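Serine protease inhibitor 4, isoform B (PDB 4P0F) probably inhibits serine-type and cysteine-type endopeptidases as a member of the serpin family, captured here in its cleaved form. Local coordinates at residues I19-K24 / I34-F39; S26-G31 / L282-Q287. One frame throughout, in Å; residues are numbered along the deposited sequence.

Interaction 1: residues I19-K24 / I34-F39; sequences INVYGK and IVFSPF
Two side-chain hydroxyls grip Y22 OH, those of S376 on strand 370-377 and T361 on strand 360-366, so the far end of this helix residue is tied to two neighbouring strands while its near end rests on F36. With CG anti to the backbone N (chi1 -178°), the Y22 ring leaves helix 6-28 toward those strands, where it also meets W374 with the ring planes at about 50°. The base of the side chain stays behind for F36: Y22 CB lies 3.9 Å from F36 CZ, and CD1 is 4.1 Å from F36 CE1, the two side chains crossing at about a right angle. F36 sits on the short strand 35-36, its chi1 of 71° swinging the ring in between its own backbone N and carbonyl carbon and aiming CE2 and CZ at the helix. F36 CE2 meets V21, whose methyl CG1 comes to 3.6 Å, the closest approach between the segments. F36 CZ reaches as far as the helix backbone, 3.8 Å from Y22 N. This is the serpin core, where the long N-terminal helix packs over strand 35-36, itself paired antiparallel with strand 370-377. An alanine in place of F36 would probably open a gap between strand and helix, with V21 CG1 and Y22 CB losing the ring they lean on. Past F36 the chain turns into helix 38-49 at S37, where S37 OG caps S40 N and donates its own hydrogen to L372 O on strand 370-377. S37 N is hydrogen-bonded to H318 NE2 on strand 311-324, beside the cleaved reactive-loop strand 328-341.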
ATOM      1  N   ILE A  19      -9.941   1.762  -1.155  1.00 16.35           N
ATOM      2  CA  ILE A  19     -10.929   2.057  -0.136  1.00 16.51           C
ATOM      3  C   ILE A  19     -11.574   0.764   0.354  1.00 17.71           C
ATOM      4  O   ILE A  19     -11.967   0.677   1.514  1.00 18.50           O
ATOM      5  CB  ILE A  19     -11.993   3.076  -0.636  1.00 28.99           C
ATOM      6  CG1 ILE A  19     -12.776   2.550  -1.833  1.00 35.86           C
ATOM      7  CG2 ILE A  19     -11.305   4.373  -1.010  1.00 36.67           C
ATOM      8  CD1 ILE A  19     -13.977   3.405  -2.194  1.00 85.90           C
ATOM      9  N   ASN A  20     -11.662  -0.253  -0.510  1.00 17.19           N
ATOM     10  CA  ASN A  20     -12.170  -1.549  -0.070  1.00 18.60           C
ATOM     11  C   ASN A  20     -11.280  -2.139   1.027  1.00 16.97           C
ATOM     12  O   ASN A  20     -11.772  -2.582   2.070  1.00 19.15           O
ATOM     13  CB  ASN A  20     -12.264  -2.528  -1.243  1.00 16.39           C
ATOM     14  CG  ASN A  20     -13.351  -2.160  -2.243  1.00 18.64           C
ATOM     15  OD1 ASN A  20     -14.181  -1.281  -2.004  1.00 18.11           O
ATOM     16  ND2 ASN A  20     -13.376  -2.882  -3.355  1.00 17.09           N
ATOM     17  N   VAL A  21      -9.972  -2.137   0.789  1.00 16.02           N
ATOM     18  CA  VAL A  21      -9.008  -2.682   1.750  1.00 16.25           C
ATOM     19  C   VAL A  21      -8.990  -1.847   3.038  1.00 17.28           C
ATOM     20  O   VAL A  21      -9.009  -2.391   4.149  1.00 18.72           O
ATOM     21  CB  VAL A  21      -7.596  -2.746   1.131  1.00 15.97           C
ATOM     22  CG1 VAL A  21      -6.550  -3.070   2.191  1.00 16.23           C
ATOM     23  CG2 VAL A  21      -7.560  -3.792   0.012  1.00 15.02           C
ATOM     24  N   TYR A  22      -8.976  -0.528   2.874  1.00 17.40           N
ATOM     25  CA  TYR A  22      -8.965   0.407   4.004  1.00 21.95           C
ATOM     26  C   TYR A  22     -10.161   0.126   4.912  1.00 23.78           C
ATOM     27  O   TYR A  22     -10.032   0.060   6.139  1.00 22.35           O
ATOM     28  CB  TYR A  22      -8.974   1.841   3.463  1.00 18.16           C
ATOM     29  CG  TYR A  22      -8.923   2.989   4.454  1.00 20.15           C
ATOM     30  CD1 TYR A  22      -8.008   3.015   5.498  1.00 29.26           C
ATOM     31  CD2 TYR A  22      -9.754   4.091   4.282  1.00 29.41           C
ATOM     32  CE1 TYR A  22      -7.960   4.092   6.374  1.00 26.95           C
ATOM     33  CE2 TYR A  22      -9.715   5.166   5.144  1.00 28.95           C
ATOM     34  CZ  TYR A  22      -8.819   5.167   6.185  1.00 30.89           C
ATOM     35  OH  TYR A  22      -8.813   6.258   7.025  1.00 36.17           O
ATOM     36  N   GLY A  23     -11.327  -0.079   4.306  1.00 20.89           N
ATOM     37  CA  GLY A  23     -12.514  -0.384   5.072  1.00 22.35           C
ATOM     38  C   GLY A  23     -12.405  -1.671   5.866  1.00 23.50           C
ATOM     39  O   GLY A  23     -12.803  -1.712   7.027  1.00 25.72           O
ATOM     40  N   LYS A  24     -11.880  -2.728   5.250  1.00 22.46           N
ATOM     41  CA  LYS A  24     -11.722  -4.000   5.946  1.00 24.06           C
ATOM     42  C   LYS A  24     -10.626  -3.937   7.016  1.00 24.67           C
ATOM     43  O   LYS A  24     -10.735  -4.589   8.045  1.00 27.01           O
ATOM     44  CB  LYS A  24     -11.410  -5.127   4.952  1.00 23.25           C
ATOM     45  CG  LYS A  24     -12.505  -5.382   3.917  1.00 23.26           C
ATOM     46  CD  LYS A  24     -13.884  -5.523   4.538  1.00 27.95           C
ATOM     47  CE  LYS A  24     -14.920  -5.812   3.458  1.00 26.42           C
ATOM     48  NZ  LYS A  24     -16.299  -5.797   3.982  1.00 30.12           N
ATOM     49  N   ILE A  34      -3.406   3.093  10.837  1.00 20.17           N
ATOM     50  CA  ILE A  34      -3.191   2.247   9.685  1.00 18.49           C
ATOM     51  C   ILE A  34      -2.376   2.966   8.618  1.00 22.02           C
ATOM     52  O   ILE A  34      -2.607   4.134   8.339  1.00 22.26           O
ATOM     53  CB  ILE A  34      -4.551   1.799   9.116  1.00 24.11           C
ATOM     54  CG1 ILE A  34      -5.266   0.922  10.151  1.00 31.62           C
ATOM     55  CG2 ILE A  34      -4.384   1.050   7.792  1.00 25.65           C
ATOM     56  CD1 ILE A  34      -6.711   0.630   9.823  1.00 43.25           C
ATOM     57  N   VAL A  35      -1.409   2.268   8.032  1.00 16.59           N
ATOM     58  CA  VAL A  35      -0.769   2.736   6.808  1.00 15.02           C
ATOM     59  C   VAL A  35      -0.502   1.520   5.953  1.00 17.10           C
ATOM     60  O   VAL A  35      -0.117   0.480   6.470  1.00 15.84           O
ATOM     61  CB  VAL A  35       0.541   3.538   7.070  1.00 20.23           C
ATOM     62  CG1 VAL A  35       1.545   2.744   7.899  1.00 21.24           C
ATOM     63  CG2 VAL A  35       1.164   3.993   5.753  1.00 19.67           C
ATOM     64  N   PHE A  36      -0.752   1.637   4.657  1.00 14.64           N
ATOM     65  CA  PHE A  36      -0.525   0.529   3.742  1.00 13.76           C
ATOM     66  C   PHE A  36      -0.347   1.056   2.329  1.00 14.11           C
ATOM     67  O   PHE A  36      -0.678   2.206   2.038  1.00 12.91           O
ATOM     68  CB  PHE A  36      -1.675  -0.501   3.812  1.00 14.08           C
ATOM     69  CG  PHE A  36      -2.994  -0.034   3.211  1.00 14.17           C
ATOM     70  CD1 PHE A  36      -3.827   0.822   3.897  1.00 19.00           C
ATOM     71  CD2 PHE A  36      -3.410  -0.513   1.977  1.00 19.08           C
ATOM     72  CE1 PHE A  36      -5.045   1.223   3.350  1.00 18.23           C
ATOM     73  CE2 PHE A  36      -4.618  -0.113   1.423  1.00 20.65           C
ATOM     74  CZ  PHE A  36      -5.433   0.758   2.112  1.00 18.08           C
ATOM     75  N   SER A  37       0.232   0.221   1.466  1.00 16.88           N
ATOM     76  CA  SER A  37       0.349   0.540   0.054  1.00 11.33           C
ATOM     77  C   SER A  37      -0.609  -0.321  -0.749  1.00 14.41           C
ATOM     78  O   SER A  37      -0.346  -1.513  -0.956  1.00 13.15           O
ATOM     79  CB  SER A  37       1.767   0.327  -0.453  1.00 15.25           C
ATOM     80  OG  SER A  37       1.820   0.511  -1.857  1.00 15.50           O
ATOM     81  N   PRO A  38      -1.724   0.265  -1.198  1.00 13.97           N
ATOM     82  CA  PRO A  38      -2.641  -0.546  -2.012  1.00 11.75           C
ATOM     83  C   PRO A  38      -1.997  -0.985  -3.322  1.00 12.98           C
ATOM     84  O   PRO A  38      -2.276  -2.095  -3.809  1.00 13.95           O
ATOM     85  CB  PRO A  38      -3.836   0.384  -2.239  1.00 14.27           C
ATOM     86  CG  PRO A  38      -3.361   1.746  -1.966  1.00 16.09           C
ATOM     87  CD  PRO A  38      -2.241   1.629  -0.973  1.00 15.11           C
ATOM     88  N   PHE A  39      -1.122  -0.149  -3.870  1.00 13.66           N
ATOM     89  CA  PHE A  39      -0.438  -0.476  -5.113  1.00 11.87           C
ATOM     90  C   PHE A  39       0.405  -1.738  -4.948  1.00 15.15           C
ATOM     91  O   PHE A  39       0.439  -2.601  -5.838  1.00 15.77           O
ATOM     92  CB  PHE A  39       0.451   0.670  -5.583  1.00 13.74           C
ATOM     93  CG  PHE A  39       1.167   0.370  -6.867  1.00 15.73           C
ATOM     94  CD1 PHE A  39       2.396  -0.264  -6.857  1.00 21.51           C
ATOM     95  CD2 PHE A  39       0.592   0.676  -8.087  1.00 24.91           C
ATOM     96  CE1 PHE A  39       3.045  -0.572  -8.043  1.00 20.14           C
ATOM     97  CE2 PHE A  39       1.241   0.373  -9.273  1.00 27.43           C
ATOM     98  CZ  PHE A  39       2.474  -0.254  -9.244  1.00 25.70           C
TER

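Interaction 2: residues S26-G31 / L282-Q287; sequences SGQKPG and LSEVFQ
Q28, in the last turn of helix 6-28, reaches across to E284 and V285 at the start of helix 283-288. Its CB already points at the other helix, and CG, placed anti to the backbone N (chi1 -167°), carries the extended chain straight on, so that the amide at its end reaches helix 283-288. At CD the amide comes over the face of the E284 carboxylate, 3.9 Å from E284 OE1. The two flat groups are stacked, their planes only 11° apart, while the side chains that bear them cross obliquely. Q28 NE2 is 4.1 Å from E284 OE1, too far for a hydrogen bond, so this is contact of faces and not a polar clasp. The other branch, Q28 OE1, touches the V285 methyl CG2 at 3.9 Å. Q28 OE1 also meets a water at 2.9 Å. The same water accepts a hydrogen bond from V285 N, 3.0 Å away. The bridge matters because V285 N lies in the first turn, ahead of F286 N, which bonds back to L282 O; the water gives V285 N an acceptor there. E284 turns its other oxygen, OE2, to a salt bridge with K288 one turn on, and its negative charge near the N-terminal end of the helix is likely to be favourable. Q28 also packs on V280 of strand 263-281, the strand that leads into this helix. The seam is small, 109 Å² in all, and partly buried. It is a side-chain and water bridge of the serpin fold, joining the end of the N-terminal helix to the short helix on the connection from strand 263-281 to its antiparallel neighbour, strand 311-324.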
ATOM      1  N   SER A  26      -9.685  -1.155   8.693  1.00 29.17           N
ATOM      2  CA  SER A  26     -10.188  -0.300   9.763  1.00 34.00           C
ATOM      3  C   SER A  26     -11.117  -1.085  10.680  1.00 37.07           C
ATOM      4  O   SER A  26     -11.110  -0.901  11.894  1.00 37.63           O
ATOM      5  CB  SER A  26     -10.915   0.914   9.182  1.00 40.85           C
ATOM      6  OG  SER A  26     -10.009   1.756   8.481  1.00 36.59           O
ATOM      7  N   GLY A  27     -11.920  -1.961  10.093  1.00 34.52           N
ATOM      8  CA  GLY A  27     -12.769  -2.843  10.866  1.00 39.93           C
ATOM      9  C   GLY A  27     -11.964  -3.849  11.665  1.00 34.68           C
ATOM     10  O   GLY A  27     -12.339  -4.194  12.780  1.00 37.93           O
ATOM     11  N   GLN A  28     -10.858  -4.324  11.096  1.00 34.47           N
ATOM     12  CA  GLN A  28     -10.038  -5.341  11.752  1.00 34.64           C
ATOM     13  C   GLN A  28      -9.152  -4.719  12.836  1.00 37.18           C
ATOM     14  O   GLN A  28      -8.816  -5.380  13.818  1.00 44.58           O
ATOM     15  CB  GLN A  28      -9.173  -6.088  10.715  1.00 41.54           C
ATOM     16  CG  GLN A  28      -8.512  -7.365  11.243  1.00 50.49           C
ATOM     17  CD  GLN A  28      -7.547  -8.012  10.243  1.00 43.39           C
ATOM     18  OE1 GLN A  28      -7.794  -8.029   9.035  1.00 34.76           O
ATOM     19  NE2 GLN A  28      -6.439  -8.546  10.756  1.00 35.34           N
ATOM     20  N   LYS A  29      -8.786  -3.449  12.654  1.00 47.87           N
ATOM     21  CA  LYS A  29      -7.855  -2.759  13.554  1.00 45.64           C
ATOM     22  C   LYS A  29      -8.317  -1.322  13.838  1.00 34.55           C
ATOM     23  O   LYS A  29      -7.691  -0.362  13.385  1.00 37.53           O
ATOM     24  CB  LYS A  29      -6.445  -2.748  12.947  1.00 51.24           C
ATOM     25  CG  LYS A  29      -5.975  -4.104  12.424  1.00 63.98           C
ATOM     26  CD  LYS A  29      -4.646  -4.523  13.022  1.00 71.71           C
ATOM     27  CE  LYS A  29      -4.155  -5.817  12.391  1.00 72.61           C
ATOM     28  NZ  LYS A  29      -2.678  -5.842  12.219  1.00 63.80           N
ATOM     29  N   PRO A  30      -9.411  -1.169  14.609  1.00 38.99           N
ATOM     30  CA  PRO A  30     -10.167   0.089  14.737  1.00 43.72           C
ATOM     31  C   PRO A  30      -9.428   1.292  15.343  1.00 67.14           C
ATOM     32  O   PRO A  30      -9.675   2.410  14.892  1.00 89.50           O
ATOM     33  CB  PRO A  30     -11.346  -0.305  15.639  1.00 45.82           C
ATOM     34  CG  PRO A  30     -10.910  -1.543  16.337  1.00 49.41           C
ATOM     35  CD  PRO A  30     -10.044  -2.264  15.363  1.00 44.98           C
ATOM     36  N   GLY A  31      -8.560   1.081  16.328  1.00 51.13           N
ATOM     37  CA  GLY A  31      -7.941   2.190  17.039  1.00 48.82           C
ATOM     38  C   GLY A  31      -6.498   2.469  16.660  1.00 42.85           C
ATOM     39  O   GLY A  31      -5.775   3.126  17.411  1.00 59.38           O
ATOM     40  N   LEU A 282      -2.960 -10.534   5.373  1.00 15.14           N
ATOM     41  CA  LEU A 282      -4.122 -10.042   4.619  1.00 14.28           C
ATOM     42  C   LEU A 282      -5.133 -11.115   4.193  1.00 17.32           C
ATOM     43  O   LEU A 282      -6.070 -10.807   3.461  1.00 17.42           O
ATOM     44  CB  LEU A 282      -3.637  -9.298   3.372  1.00 12.40           C
ATOM     45  CG  LEU A 282      -3.052  -7.901   3.589  1.00 17.03           C
ATOM     46  CD1 LEU A 282      -2.433  -7.385   2.319  1.00 15.25           C
ATOM     47  CD2 LEU A 282      -4.137  -6.934   4.059  1.00 20.57           C
ATOM     48  N   SER A 283      -4.972 -12.359   4.654  1.00 17.79           N
ATOM     49  CA  SER A 283      -5.883 -13.432   4.246  1.00 16.74           C
ATOM     50  C   SER A 283      -7.338 -13.094   4.553  1.00 15.95           C
ATOM     51  O   SER A 283      -8.225 -13.303   3.722  1.00 18.44           O
ATOM     52  CB  SER A 283      -5.524 -14.752   4.941  1.00 19.48           C
ATOM     53  OG  SER A 283      -4.294 -15.252   4.453  1.00 31.96           O
ATOM     54  N   GLU A 284      -7.582 -12.581   5.754  1.00 16.53           N
ATOM     55  CA  GLU A 284      -8.935 -12.261   6.171  1.00 20.81           C
ATOM     56  C   GLU A 284      -9.531 -11.149   5.299  1.00 18.45           C
ATOM     57  O   GLU A 284     -10.693 -11.241   4.891  1.00 21.73           O
ATOM     58  CB  GLU A 284      -8.949 -11.866   7.647  1.00 24.37           C
ATOM     59  CG  GLU A 284     -10.339 -11.657   8.231  1.00 45.94           C
ATOM     60  CD  GLU A 284     -10.293 -11.167   9.668  1.00 55.40           C
ATOM     61  OE1 GLU A 284      -9.296 -11.452  10.362  1.00 40.13           O
ATOM     62  OE2 GLU A 284     -11.244 -10.486  10.101  1.00 58.02           O
ATOM     63  N   VAL A 285      -8.743 -10.120   5.000  1.00 19.05           N
ATOM     64  CA  VAL A 285      -9.202  -9.030   4.134  1.00 17.58           C
ATOM     65  C   VAL A 285      -9.571  -9.588   2.754  1.00 18.70           C
ATOM     66  O   VAL A 285     -10.641  -9.277   2.219  1.00 17.53           O
ATOM     67  CB  VAL A 285      -8.134  -7.919   3.993  1.00 17.60           C
ATOM     68  CG1 VAL A 285      -8.429  -7.003   2.810  1.00 19.06           C
ATOM     69  CG2 VAL A 285      -8.052  -7.110   5.274  1.00 19.34           C
ATOM     70  N   PHE A 286      -8.707 -10.425   2.189  1.00 17.07           N
ATOM     71  CA  PHE A 286      -8.985 -10.993   0.865  1.00 15.74           C
ATOM     72  C   PHE A 286     -10.229 -11.863   0.877  1.00 19.39           C
ATOM     73  O   PHE A 286     -11.018 -11.830  -0.066  1.00 19.17           O
ATOM     74  CB  PHE A 286      -7.798 -11.797   0.354  1.00 14.29           C
ATOM     75  CG  PHE A 286      -6.787 -10.974  -0.380  1.00 15.26           C
ATOM     76  CD1 PHE A 286      -6.093  -9.967   0.262  1.00 21.18           C
ATOM     77  CD2 PHE A 286      -6.515 -11.217  -1.708  1.00 18.18           C
ATOM     78  CE1 PHE A 286      -5.160  -9.217  -0.418  1.00 17.86           C
ATOM     79  CE2 PHE A 286      -5.592 -10.469  -2.388  1.00 17.53           C
ATOM     80  CZ  PHE A 286      -4.907  -9.461  -1.735  1.00 16.39           C
ATOM     81  N   GLN A 287     -10.412 -12.645   1.937  1.00 15.75           N
ATOM     82  CA  GLN A 287     -11.616 -13.446   2.064  1.00 18.75           C
ATOM     83  C   GLN A 287     -12.870 -12.575   2.112  1.00 20.73           C
ATOM     84  O   GLN A 287     -13.881 -12.875   1.462  1.00 21.60           O
ATOM     85  CB  GLN A 287     -11.527 -14.320   3.308  1.00 22.56           C
ATOM     86  CG  GLN A 287     -10.504 -15.440   3.160  1.00 25.23           C
ATOM     87  CD  GLN A 287     -10.190 -16.122   4.469  1.00 39.50           C
ATOM     88  OE1 GLN A 287     -10.384 -15.550   5.544  1.00 31.88           O
ATOM     89  NE2 GLN A 287      -9.713 -17.355   4.390  1.00 38.69           N
TER
HETATM   90  O   HOH W   1      -6.538  -9.595   6.983  1.00 20.48           O

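Overall arrangement
Helix 6-28 serves both contacts, interaction 1 along its later turns and interaction 2 at its C-terminal end, with centres 9 Å apart. Along the chain the segments alternate: 19-24, 26-31, 34-39, and then, some 240 residues on, 282-287. They touch directly, I34 CD1 packing 3.6 Å from S26 CA and K24 CB 3.9 Å from V285 CG2. Interaction 1 is buried near the middle of the molecule, whereas interaction 2 lies farther out and is partly buried. Together they fix one helix against strand 35-36 on one hand and the short helix 283-288 on the other, drawing early and late parts of the serpin sequence together.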